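Local coordinates for protein UDP-glucose 6-dehydrogenase (Pyrobaculum islandicum, PDB 3VTF) that probably oxidises UDP-glucose to UDP-glucuronate with two molecules of NAD+, and binds UDP-glucose in a pocket lined by all three of its domains, at residues Gly253-Arg258 with Gly426-Lys431; Arg129-Arg132 with Trp137-Val140; Gly63-His66 with Leu72-Ala75. One frame throughout, in Å; residues are numbered along the deposited sequence.

Interaction 1: Gly253-Arg258 with Gly426-Lys431; sequences GVDTYR and GRYVKK
Tyr257 turns its ring off the start of helix 256-264 with CG opposite its carbonyl carbon (chi1 -85°), while Tyr428 sets CG roughly anti to its own backbone N (chi1 -152°), and the two phenols slide past each other in opposite directions. The result is an offset stack, centroids 4.1 Å apart and planes only 20° from parallel. Tyr257 CD2 lies 3.4 Å from Tyr428 CD1, and each CB makes a CH-pi contact over the face of the other ring. Trp443 meets both tyrosines edge-to-face.

The hydroxyls are held separately. Tyr428 OH donates to the syn lone pair of Asp255 OD2 at 2.6 Å, and OD2 lies in the plane of the tyrosine ring. Because Asp255 is the N-cap of helix 256-264, its other oxygen is already engaged: Arg258 N donates to OD1 at 3.3 Å from above the carboxylate plane, and Tyr257 N adds a weak bond. Tyr257 OH bonds to Ala276 O and accepts from a water, 2.6 Å away, that also donates to Arg427 O.

Central and UDP-binding domains are thus joined beside Arg427, which contacts the bound UDP-glucose. One carboxylate divides its oxygens between helix cap and phenol, a pattern that would probably favour its ionised form.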
ATOM      1  N   GLY A 253     -15.830 -14.389 -10.169  1.00 23.17           N
ATOM      2  CA  GLY A 253     -15.257 -15.259 -11.246  1.00 27.34           C
ATOM      3  C   GLY A 253     -14.138 -14.597 -11.984  1.00 27.45           C
ATOM      4  O   GLY A 253     -13.955 -14.852 -13.152  1.00 28.26           O
ATOM      5  N   VAL A 254     -13.368 -13.742 -11.314  1.00 23.11           N
ATOM      6  CA  VAL A 254     -12.323 -12.939 -11.931  1.00 24.98           C
ATOM      7  C   VAL A 254     -10.921 -13.315 -11.413  1.00 23.65           C
ATOM      8  O   VAL A 254     -10.775 -13.794 -10.264  1.00 21.32           O
ATOM      9  CB  VAL A 254     -12.630 -11.432 -11.490  1.00 31.68           C
ATOM     10  CG1 VAL A 254     -11.396 -10.586 -11.342  1.00 37.59           C
ATOM     11  CG2 VAL A 254     -13.704 -10.836 -12.405  1.00 38.25           C
ATOM     12  N   ASP A 255      -9.900 -12.966 -12.204  1.00 24.28           N
ATOM     13  CA  ASP A 255      -8.511 -13.321 -11.911  1.00 25.85           C
ATOM     14  C   ASP A 255      -7.840 -12.122 -11.153  1.00 23.16           C
ATOM     15  O   ASP A 255      -7.511 -11.092 -11.722  1.00 18.77           O
ATOM     16  CB  ASP A 255      -7.724 -13.678 -13.190  1.00 25.63           C
ATOM     17  CG  ASP A 255      -6.293 -14.174 -12.865  1.00 34.25           C
ATOM     18  OD1 ASP A 255      -5.622 -13.720 -11.902  1.00 32.84           O
ATOM     19  OD2 ASP A 255      -5.867 -15.137 -13.474  1.00 36.75           O
ATOM     20  N   THR A 256      -7.684 -12.296  -9.861  1.00 22.06           N
ATOM     21  CA  THR A 256      -7.133 -11.192  -8.995  1.00 21.16           C
ATOM     22  C   THR A 256      -5.715 -10.762  -9.431  1.00 21.77           C
ATOM     23  O   THR A 256      -5.347  -9.596  -9.301  1.00 20.71           O
ATOM     24  CB  THR A 256      -6.974 -11.845  -7.626  1.00 21.82           C
ATOM     25  OG1 THR A 256      -8.296 -12.287  -7.201  1.00 21.19           O
ATOM     26  CG2 THR A 256      -6.407 -10.841  -6.585  1.00 15.76           C
ATOM     27  N   TYR A 257      -4.906 -11.715  -9.915  1.00 19.45           N
ATOM     28  CA  TYR A 257      -3.539 -11.326 -10.359  1.00 21.90           C
ATOM     29  C   TYR A 257      -3.569 -10.432 -11.568  1.00 23.29           C
ATOM     30  O   TYR A 257      -2.800  -9.433 -11.664  1.00 20.05           O
ATOM     31  CB  TYR A 257      -2.698 -12.581 -10.593  1.00 23.06           C
ATOM     32  CG  TYR A 257      -2.054 -13.110  -9.326  1.00 22.86           C
ATOM     33  CD1 TYR A 257      -0.666 -13.028  -9.139  1.00 25.69           C
ATOM     34  CD2 TYR A 257      -2.795 -13.693  -8.360  1.00 25.51           C
ATOM     35  CE1 TYR A 257      -0.049 -13.522  -7.939  1.00 26.65           C
ATOM     36  CE2 TYR A 257      -2.225 -14.188  -7.179  1.00 25.59           C
ATOM     37  CZ  TYR A 257      -0.848 -14.043  -6.975  1.00 26.13           C
ATOM     38  OH  TYR A 257      -0.310 -14.589  -5.859  1.00 22.52           O
ATOM     39  N   ARG A 258      -4.510 -10.680 -12.495  1.00 22.29           N
ATOM     40  CA  ARG A 258      -4.615  -9.748 -13.624  1.00 20.54           C
ATOM     41  C   ARG A 258      -5.128  -8.359 -13.158  1.00 21.17           C
ATOM     42  O   ARG A 258      -4.801  -7.305 -13.711  1.00 19.16           O
ATOM     43  CB  ARG A 258      -5.684 -10.331 -14.591  1.00 23.07           C
ATOM     44  CG  ARG A 258      -5.989  -9.402 -15.801  1.00 25.09           C
ATOM     45  CD  ARG A 258      -4.710  -9.132 -16.651  1.00 32.08           C
ATOM     46  NE  ARG A 258      -4.929  -8.677 -18.052  1.00 32.36           N
ATOM     47  CZ  ARG A 258      -3.984  -8.103 -18.800  1.00 33.21           C
ATOM     48  NH1 ARG A 258      -2.757  -7.871 -18.313  1.00 35.02           N
ATOM     49  NH2 ARG A 258      -4.236  -7.748 -20.043  1.00 32.64           N
ATOM     50  N   GLY A 426      -2.955 -22.201  -3.487  1.00 24.40           N
ATOM     51  CA  GLY A 426      -2.767 -21.078  -2.520  1.00 22.59           C
ATOM     52  C   GLY A 426      -1.765 -20.086  -2.914  1.00 22.64           C
ATOM     53  O   GLY A 426      -1.530 -19.145  -2.152  1.00 21.80           O
ATOM     54  N   ARG A 427      -1.074 -20.347  -4.024  1.00 21.42           N
ATOM     55  CA  ARG A 427       0.032 -19.518  -4.497  1.00 25.75           C
ATOM     56  C   ARG A 427       0.064 -19.091  -5.980  1.00 27.67           C
ATOM     57  O   ARG A 427       1.040 -18.505  -6.389  1.00 26.56           O
ATOM     58  CB  ARG A 427       1.372 -20.153  -4.131  1.00 22.61           C
ATOM     59  CG  ARG A 427       1.563 -20.362  -2.653  1.00 24.62           C
ATOM     60  CD  ARG A 427       1.748 -19.045  -1.921  1.00 23.80           C
ATOM     61  NE  ARG A 427       1.957 -19.262  -0.501  1.00 22.41           N
ATOM     62  CZ  ARG A 427       1.785 -18.341   0.432  1.00 22.94           C
ATOM     63  NH1 ARG A 427       1.389 -17.135   0.115  1.00 21.32           N
ATOM     64  NH2 ARG A 427       2.003 -18.642   1.692  1.00 22.59           N
ATOM     65  N   TYR A 428      -0.996 -19.347  -6.745  1.00 22.55           N
ATOM     66  CA  TYR A 428      -1.025 -19.041  -8.175  1.00 23.07           C
ATOM     67  C   TYR A 428      -0.022 -19.783  -9.038  1.00 27.60           C
ATOM     68  O   TYR A 428       1.011 -19.255  -9.375  1.00 27.25           O
ATOM     69  CB  TYR A 428      -0.908 -17.547  -8.431  1.00 22.67           C
ATOM     70  CG  TYR A 428      -1.551 -17.084  -9.701  1.00 25.72           C
ATOM     71  CD1 TYR A 428      -2.898 -16.820  -9.752  1.00 27.74           C
ATOM     72  CD2 TYR A 428      -0.810 -16.887 -10.846  1.00 30.17           C
ATOM     73  CE1 TYR A 428      -3.498 -16.384 -10.903  1.00 27.71           C
ATOM     74  CE2 TYR A 428      -1.403 -16.459 -12.011  1.00 33.30           C
ATOM     75  CZ  TYR A 428      -2.752 -16.213 -12.035  1.00 35.91           C
ATOM     76  OH  TYR A 428      -3.362 -15.772 -13.171  1.00 32.18           O
ATOM     77  N   VAL A 429      -0.309 -21.049  -9.308  1.00 27.61           N
ATOM     78  CA  VAL A 429       0.461 -21.822 -10.266  1.00 29.92           C
ATOM     79  C   VAL A 429      -0.373 -22.077 -11.531  1.00 27.70           C
ATOM     80  O   VAL A 429      -1.325 -22.823 -11.495  1.00 25.82           O
ATOM     81  CB  VAL A 429       0.904 -23.144  -9.626  1.00 30.46           C
ATOM     82  CG1 VAL A 429       1.682 -23.994 -10.602  1.00 32.22           C
ATOM     83  CG2 VAL A 429       1.717 -22.874  -8.372  1.00 28.41           C
ATOM     84  N   LYS A 430       0.026 -21.471 -12.648  1.00 28.84           N
ATOM     85  CA  LYS A 430      -0.800 -21.421 -13.887  1.00 33.88           C
ATOM     86  C   LYS A 430      -1.111 -22.833 -14.416  1.00 33.00           C
ATOM     87  O   LYS A 430      -2.261 -23.136 -14.782  1.00 31.14           O
ATOM     88  CB  LYS A 430      -0.090 -20.591 -15.006  1.00 43.51           C
ATOM     89  CG  LYS A 430       0.137 -19.101 -14.697  1.00 50.48           C
ATOM     90  CD  LYS A 430      -0.096 -18.226 -15.922  1.00 57.11           C
ATOM     91  CE  LYS A 430      -0.395 -16.773 -15.543  1.00 61.42           C
ATOM     92  NZ  LYS A 430       0.830 -16.023 -15.136  1.00 64.58           N
ATOM     93  N   LYS A 431      -0.114 -23.705 -14.350  1.00 33.18           N
ATOM     94  CA  LYS A 431      -0.274 -25.105 -14.784  1.00 34.86           C
ATOM     95  C   LYS A 431      -1.364 -25.881 -14.054  1.00 32.82           C
ATOM     96  O   LYS A 431      -2.022 -26.769 -14.682  1.00 28.83           O
ATOM     97  CB  LYS A 431       1.029 -25.906 -14.797  1.00 40.67           C
ATOM     98  CG  LYS A 431       1.069 -26.795 -16.092  1.00 40.38           C
ATOM     99  CD  LYS A 431       2.151 -27.825 -16.041  1.00 39.70           C
ATOM    100  CE  LYS A 431       2.095 -28.883 -17.147  1.00 31.51           C
ATOM    101  NZ  LYS A 431       1.347 -29.978 -16.526  1.00 30.80           N
TER
HETATM  102  O   HOH W   1       1.762 -16.086  -5.360  1.00 29.92           O

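Interaction 2: Arg129-Arg132 with Trp137-Val140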
ATOM      1  N   ARG A 129      29.078  -5.066  29.787  1.00 28.45           N
ATOM      2  CA  ARG A 129      30.286  -5.742  30.426  1.00 28.67           C
ATOM      3  C   ARG A 129      31.525  -5.647  29.539  1.00 28.76           C
ATOM      4  O   ARG A 129      32.637  -5.386  29.982  1.00 24.53           O
ATOM      5  CB  ARG A 129      29.869  -7.168  30.693  1.00 28.48           C
ATOM      6  CG  ARG A 129      28.922  -7.245  31.891  1.00 31.88           C
ATOM      7  CD  ARG A 129      28.811  -8.660  32.443  1.00 36.17           C
ATOM      8  NE  ARG A 129      28.162  -9.507  31.468  1.00 38.31           N
ATOM      9  CZ  ARG A 129      26.841  -9.736  31.388  1.00 39.78           C
ATOM     10  NH1 ARG A 129      26.005  -9.247  32.263  1.00 35.06           N
ATOM     11  NH2 ARG A 129      26.366 -10.516  30.434  1.00 39.12           N
ATOM     12  N   GLY A 130      31.345  -5.754  28.220  1.00 25.93           N
ATOM     13  CA  GLY A 130      32.528  -5.683  27.344  1.00 23.83           C
ATOM     14  C   GLY A 130      33.072  -4.277  27.341  1.00 26.54           C
ATOM     15  O   GLY A 130      34.297  -4.062  27.304  1.00 28.05           O
ATOM     16  N   ILE A 131      32.171  -3.283  27.381  1.00 25.29           N
ATOM     17  CA  ILE A 131      32.581  -1.912  27.374  1.00 23.47           C
ATOM     18  C   ILE A 131      33.364  -1.617  28.664  1.00 24.32           C
ATOM     19  O   ILE A 131      34.360  -0.858  28.639  1.00 28.41           O
ATOM     20  CB  ILE A 131      31.314  -1.031  27.221  1.00 24.03           C
ATOM     21  CG1 ILE A 131      30.766  -1.130  25.758  1.00 24.64           C
ATOM     22  CG2 ILE A 131      31.630   0.446  27.473  1.00 21.10           C
ATOM     23  CD1 ILE A 131      29.466  -0.286  25.492  1.00 23.82           C
ATOM     24  N   ARG A 132      32.830  -2.114  29.778  1.00 24.52           N
ATOM     25  CA  ARG A 132      33.456  -1.874  31.094  1.00 24.19           C
ATOM     26  C   ARG A 132      34.916  -2.396  31.074  1.00 28.45           C
ATOM     27  O   ARG A 132      35.839  -1.694  31.451  1.00 24.85           O
ATOM     28  CB  ARG A 132      32.663  -2.628  32.135  1.00 26.61           C
ATOM     29  CG  ARG A 132      33.095  -2.201  33.548  1.00 31.81           C
ATOM     30  CD  ARG A 132      32.423  -3.039  34.572  1.00 36.82           C
ATOM     31  NE  ARG A 132      33.096  -2.747  35.820  1.00 46.78           N
ATOM     32  CZ  ARG A 132      32.632  -3.093  37.006  1.00 48.99           C
ATOM     33  NH1 ARG A 132      31.472  -3.715  37.106  1.00 55.66           N
ATOM     34  NH2 ARG A 132      33.337  -2.808  38.087  1.00 60.49           N
ATOM     35  N   TRP A 137      35.166   4.516  24.862  1.00 26.30           N
ATOM     36  CA  TRP A 137      33.889   4.705  24.174  1.00 29.35           C
ATOM     37  C   TRP A 137      33.653   3.569  23.212  1.00 30.38           C
ATOM     38  O   TRP A 137      34.620   3.004  22.617  1.00 26.02           O
ATOM     39  CB  TRP A 137      33.972   5.972  23.391  1.00 29.65           C
ATOM     40  CG  TRP A 137      32.740   6.246  22.548  1.00 27.38           C
ATOM     41  CD1 TRP A 137      31.599   6.941  22.948  1.00 28.34           C
ATOM     42  CD2 TRP A 137      32.520   5.921  21.120  1.00 25.47           C
ATOM     43  NE1 TRP A 137      30.712   7.035  21.930  1.00 25.12           N
ATOM     44  CE2 TRP A 137      31.190   6.443  20.797  1.00 25.42           C
ATOM     45  CE3 TRP A 137      33.233   5.201  20.134  1.00 28.77           C
ATOM     46  CZ2 TRP A 137      30.633   6.315  19.530  1.00 25.92           C
ATOM     47  CZ3 TRP A 137      32.665   5.087  18.834  1.00 30.47           C
ATOM     48  CH2 TRP A 137      31.389   5.648  18.538  1.00 25.41           C
ATOM     49  N   HIS A 138      32.382   3.219  23.080  1.00 24.79           N
ATOM     50  CA  HIS A 138      31.919   2.149  22.191  1.00 24.07           C
ATOM     51  C   HIS A 138      30.557   2.558  21.631  1.00 24.86           C
ATOM     52  O   HIS A 138      29.828   3.322  22.264  1.00 22.82           O
ATOM     53  CB  HIS A 138      31.622   0.920  23.029  1.00 20.50           C
ATOM     54  CG  HIS A 138      31.729  -0.401  22.249  1.00 22.89           C
ATOM     55  ND1 HIS A 138      30.623  -1.086  21.842  1.00 22.58           N
ATOM     56  CD2 HIS A 138      32.831  -1.142  21.819  1.00 18.49           C
ATOM     57  CE1 HIS A 138      30.993  -2.196  21.173  1.00 19.81           C
ATOM     58  NE2 HIS A 138      32.338  -2.232  21.163  1.00 24.87           N
ATOM     59  N   LEU A 139      30.193   2.017  20.447  1.00 22.62           N
ATOM     60  CA  LEU A 139      28.864   2.243  19.899  1.00 21.47           C
ATOM     61  C   LEU A 139      28.005   1.003  19.973  1.00 21.24           C
ATOM     62  O   LEU A 139      28.398  -0.070  19.524  1.00 19.63           O
ATOM     63  CB  LEU A 139      28.984   2.729  18.432  1.00 20.60           C
ATOM     64  CG  LEU A 139      27.676   2.899  17.621  1.00 20.29           C
ATOM     65  CD1 LEU A 139      26.759   3.983  18.206  1.00 20.20           C
ATOM     66  CD2 LEU A 139      28.043   3.275  16.191  1.00 18.20           C
ATOM     67  N   VAL A 140      26.798   1.131  20.498  1.00 18.51           N
ATOM     68  CA  VAL A 140      25.912  -0.036  20.579  1.00 18.81           C
ATOM     69  C   VAL A 140      24.840   0.145  19.464  1.00 17.24           C
ATOM     70  O   VAL A 140      24.097   1.164  19.445  1.00 16.59           O
ATOM     71  CB  VAL A 140      25.166   0.012  21.925  1.00 21.23           C
ATOM     72  CG1 VAL A 140      24.274  -1.215  22.055  1.00 21.09           C
ATOM     73  CG2 VAL A 140      26.233   0.046  23.059  1.00 23.89           C
TER
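Ile131 reaches from helix 118-134 to His138, in the 137-140 segment that leads into strand 139-142, a compact example of how a helix is seated on the sheet beside it. From CB, which makes no close approach itself, the longer branch departs with CG1 anti to the carbonyl carbon (chi1 -73°) and is then carried on straight to CD1. CG1 is the first atom to touch: it comes within 3.5 Å of His138 CB and 3.7 Å of His138 CG, so it rests where the imidazole joins its stem. The methyl CD1 at the tip continues past this joint. It too lies 3.5 Å from His138 CB, runs 3.9 Å from His138 ND1, and ends 4.1 Å from Val140 CG2, two residues farther along the chain. The end of the isoleucine therefore lies along the root of the histidine, oblique to its ring.

Strand 100-103, helix 118-134 and strand 139-142 form a beta-alpha-beta crossover of the Rossmann-type NAD-binding domain, and the contact lies where the helix hands over to the second strand. Val159 of helix 151-160 packs against both Ile131 and Val140, which makes the apolar layer continuous between neighbouring helices. Leu139, pointing the other way, packs against helix 199-208 on the far side of the sheet.

Across the contact the forces are purely van der Waals: the histidine offers its CB and the near part of its ring to the hydrocarbon, while NE2, at the remote end, makes a weak hydrogen bond to Val95 O. Such a division lets a polar ring be buried with its greasy stem under the helix and its polar far end given a backbone partner.

Interaction 3: Gly63-His66 with Leu72-Ala75; sequences GRPH and LEEA
Pro65 lies against Glu73 where the extended loop after helix 54-61 passes the first turn of helix 72-81, with their CA atoms 5.8 Å apart, the nearest such pair between the two segments. The pyrrolidine does most of the touching. Its CG pushes up to the helix backbone itself, 3.5 Å from Glu73 CA and 3.7 Å from Glu73 N, while Pro65 CD lies 3.9 Å from Glu73 CB. The proline ring and the glutamate side chain cross at about a right angle; the ring meets Glu73 CA, CB and CG. With CG anti to the backbone N (chi1 173°) and the chain extended beyond it, Glu73 runs past the proline, and its CG comes 4.1 Å from Gly63 O.

These two helices form the connection between strands 46-50 and 85-87, neighbouring parallel strands of the Rossmann-type NAD-binding domain. Helix 54-61 finishes in a Schellman motif at Gly63, whose positive phi of 77° suits glycine and turns the chain into the loop that carries Pro65.

On the inner side Leu72 adds a second, apolar contact to the ring: Leu72 CG is 4.0 Å from Pro65 CG, and Leu72 CD2 is 4.1 Å from Pro65 CB. Leu72 also packs on Val34 of helix 31-43, as Ala75 does on Val38 and Leu42, so the proline sits at the outer margin of an apolar layer that extends inward between helices. His66, just beyond the proline, folds back over helix 54-61 instead, touching Ile56, Arg59 and Leu60, and its NE2 makes a weak hydrogen bond with Leu29 O.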
ATOM      1  N   GLY A  63      33.517 -22.707   8.205  1.00 36.10           N
ATOM      2  CA  GLY A  63      33.053 -22.363   6.876  1.00 33.73           C
ATOM      3  C   GLY A  63      31.754 -23.086   6.474  1.00 35.87           C
ATOM      4  O   GLY A  63      31.419 -23.084   5.309  1.00 33.24           O
ATOM      5  N   ARG A  64      31.014 -23.647   7.425  1.00 31.86           N
ATOM      6  CA  ARG A  64      29.781 -24.371   7.091  1.00 41.03           C
ATOM      7  C   ARG A  64      28.499 -23.700   7.602  1.00 37.95           C
ATOM      8  O   ARG A  64      28.138 -23.885   8.779  1.00 42.09           O
ATOM      9  CB  ARG A  64      29.813 -25.791   7.693  1.00 41.16           C
ATOM     10  CG  ARG A  64      30.753 -26.762   6.951  1.00 57.72           C
ATOM     11  CD  ARG A  64      31.915 -27.207   7.831  1.00 67.25           C
ATOM     12  NE  ARG A  64      31.553 -28.268   8.790  1.00 70.96           N
ATOM     13  CZ  ARG A  64      32.442 -29.044   9.421  1.00 77.62           C
ATOM     14  NH1 ARG A  64      33.747 -28.903   9.202  1.00 75.03           N
ATOM     15  NH2 ARG A  64      32.029 -29.979  10.274  1.00 80.76           N
ATOM     16  N   PRO A  65      27.791 -22.968   6.724  1.00 38.29           N
ATOM     17  CA  PRO A  65      26.657 -22.229   7.237  1.00 39.67           C
ATOM     18  C   PRO A  65      25.702 -23.181   8.004  1.00 43.09           C
ATOM     19  O   PRO A  65      25.524 -24.315   7.588  1.00 37.40           O
ATOM     20  CB  PRO A  65      26.009 -21.670   5.962  1.00 40.42           C
ATOM     21  CG  PRO A  65      27.194 -21.432   5.072  1.00 38.58           C
ATOM     22  CD  PRO A  65      28.125 -22.594   5.336  1.00 38.19           C
ATOM     23  N   HIS A  66      25.109 -22.740   9.120  1.00 35.05           N
ATOM     24  CA  HIS A  66      24.101 -23.546   9.832  1.00 36.46           C
ATOM     25  C   HIS A  66      22.717 -23.298   9.277  1.00 34.38           C
ATOM     26  O   HIS A  66      21.733 -23.835   9.756  1.00 36.80           O
ATOM     27  CB  HIS A  66      24.120 -23.175  11.328  1.00 35.99           C
ATOM     28  CG  HIS A  66      23.880 -21.701  11.553  1.00 41.13           C
ATOM     29  ND1 HIS A  66      24.726 -20.743  11.063  1.00 37.98           N
ATOM     30  CD2 HIS A  66      22.825 -21.026  12.156  1.00 36.99           C
ATOM     31  CE1 HIS A  66      24.230 -19.507  11.356  1.00 35.13           C
ATOM     32  NE2 HIS A  66      23.088 -19.672  12.056  1.00 32.12           N
ATOM     33  N   LEU A  72      25.700 -17.889   0.651  1.00 31.27           N
ATOM     34  CA  LEU A  72      26.305 -17.674   1.929  1.00 32.59           C
ATOM     35  C   LEU A  72      27.538 -18.524   2.161  1.00 32.15           C
ATOM     36  O   LEU A  72      28.490 -18.085   2.769  1.00 27.51           O
ATOM     37  CB  LEU A  72      25.290 -17.899   3.068  1.00 30.41           C
ATOM     38  CG  LEU A  72      25.749 -17.726   4.515  1.00 32.91           C
ATOM     39  CD1 LEU A  72      26.443 -16.364   4.670  1.00 29.75           C
ATOM     40  CD2 LEU A  72      24.539 -17.907   5.463  1.00 31.82           C
ATOM     41  N   GLU A  73      27.508 -19.791   1.735  1.00 33.51           N
ATOM     42  CA  GLU A  73      28.643 -20.599   2.009  1.00 28.60           C
ATOM     43  C   GLU A  73      29.881 -20.024   1.347  1.00 27.68           C
ATOM     44  O   GLU A  73      30.939 -20.038   1.944  1.00 26.68           O
ATOM     45  CB  GLU A  73      28.374 -22.062   1.522  1.00 35.05           C
ATOM     46  CG  GLU A  73      29.615 -22.929   1.624  1.00 40.61           C
ATOM     47  CD  GLU A  73      29.341 -24.333   1.071  1.00 52.79           C
ATOM     48  OE1 GLU A  73      28.815 -24.456  -0.061  1.00 55.11           O
ATOM     49  OE2 GLU A  73      29.601 -25.299   1.793  1.00 55.45           O
ATOM     50  N   GLU A  74      29.761 -19.544   0.097  1.00 30.29           N
ATOM     51  CA  GLU A  74      30.888 -18.902  -0.581  1.00 33.19           C
ATOM     52  C   GLU A  74      31.276 -17.527  -0.008  1.00 34.33           C
ATOM     53  O   GLU A  74      32.456 -17.217   0.084  1.00 28.15           O
ATOM     54  CB  GLU A  74      30.538 -18.676  -2.050  1.00 41.01           C
ATOM     55  CG  GLU A  74      31.731 -18.113  -2.832  1.00 49.19           C
ATOM     56  CD  GLU A  74      31.389 -17.749  -4.266  1.00 58.91           C
ATOM     57  OE1 GLU A  74      30.189 -17.856  -4.645  1.00 57.11           O
ATOM     58  OE2 GLU A  74      32.329 -17.348  -4.999  1.00 53.56           O
ATOM     59  N   ALA A  75      30.303 -16.670   0.349  1.00 29.58           N
ATOM     60  CA  ALA A  75      30.654 -15.397   1.007  1.00 28.21           C
ATOM     61  C   ALA A  75      31.389 -15.648   2.333  1.00 27.56           C
ATOM     62  O   ALA A  75      32.430 -15.007   2.655  1.00 28.86           O
ATOM     63  CB  ALA A  75      29.380 -14.531   1.227  1.00 27.57           C
TER

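From the N terminus, interaction 3 comes first, closing the short loop between helices 54-61 and 72-81. Interaction 2 follows, closing the short connection from helix 118-134 into strand 139-142; both belong to the NAD-binding domain, with centres about 29 Å apart. Interaction 1 opens only later and spans 167 intervening residues, bringing the central domain against the UDP-binding domain near the end of the chain. The three run in series, none nested in or crossing another. Two are thus local closures inside one domain and one is a long-range tie between domains; interactions 1 and 2, centres about 53 Å apart, lie on opposite sides of the chain's centre.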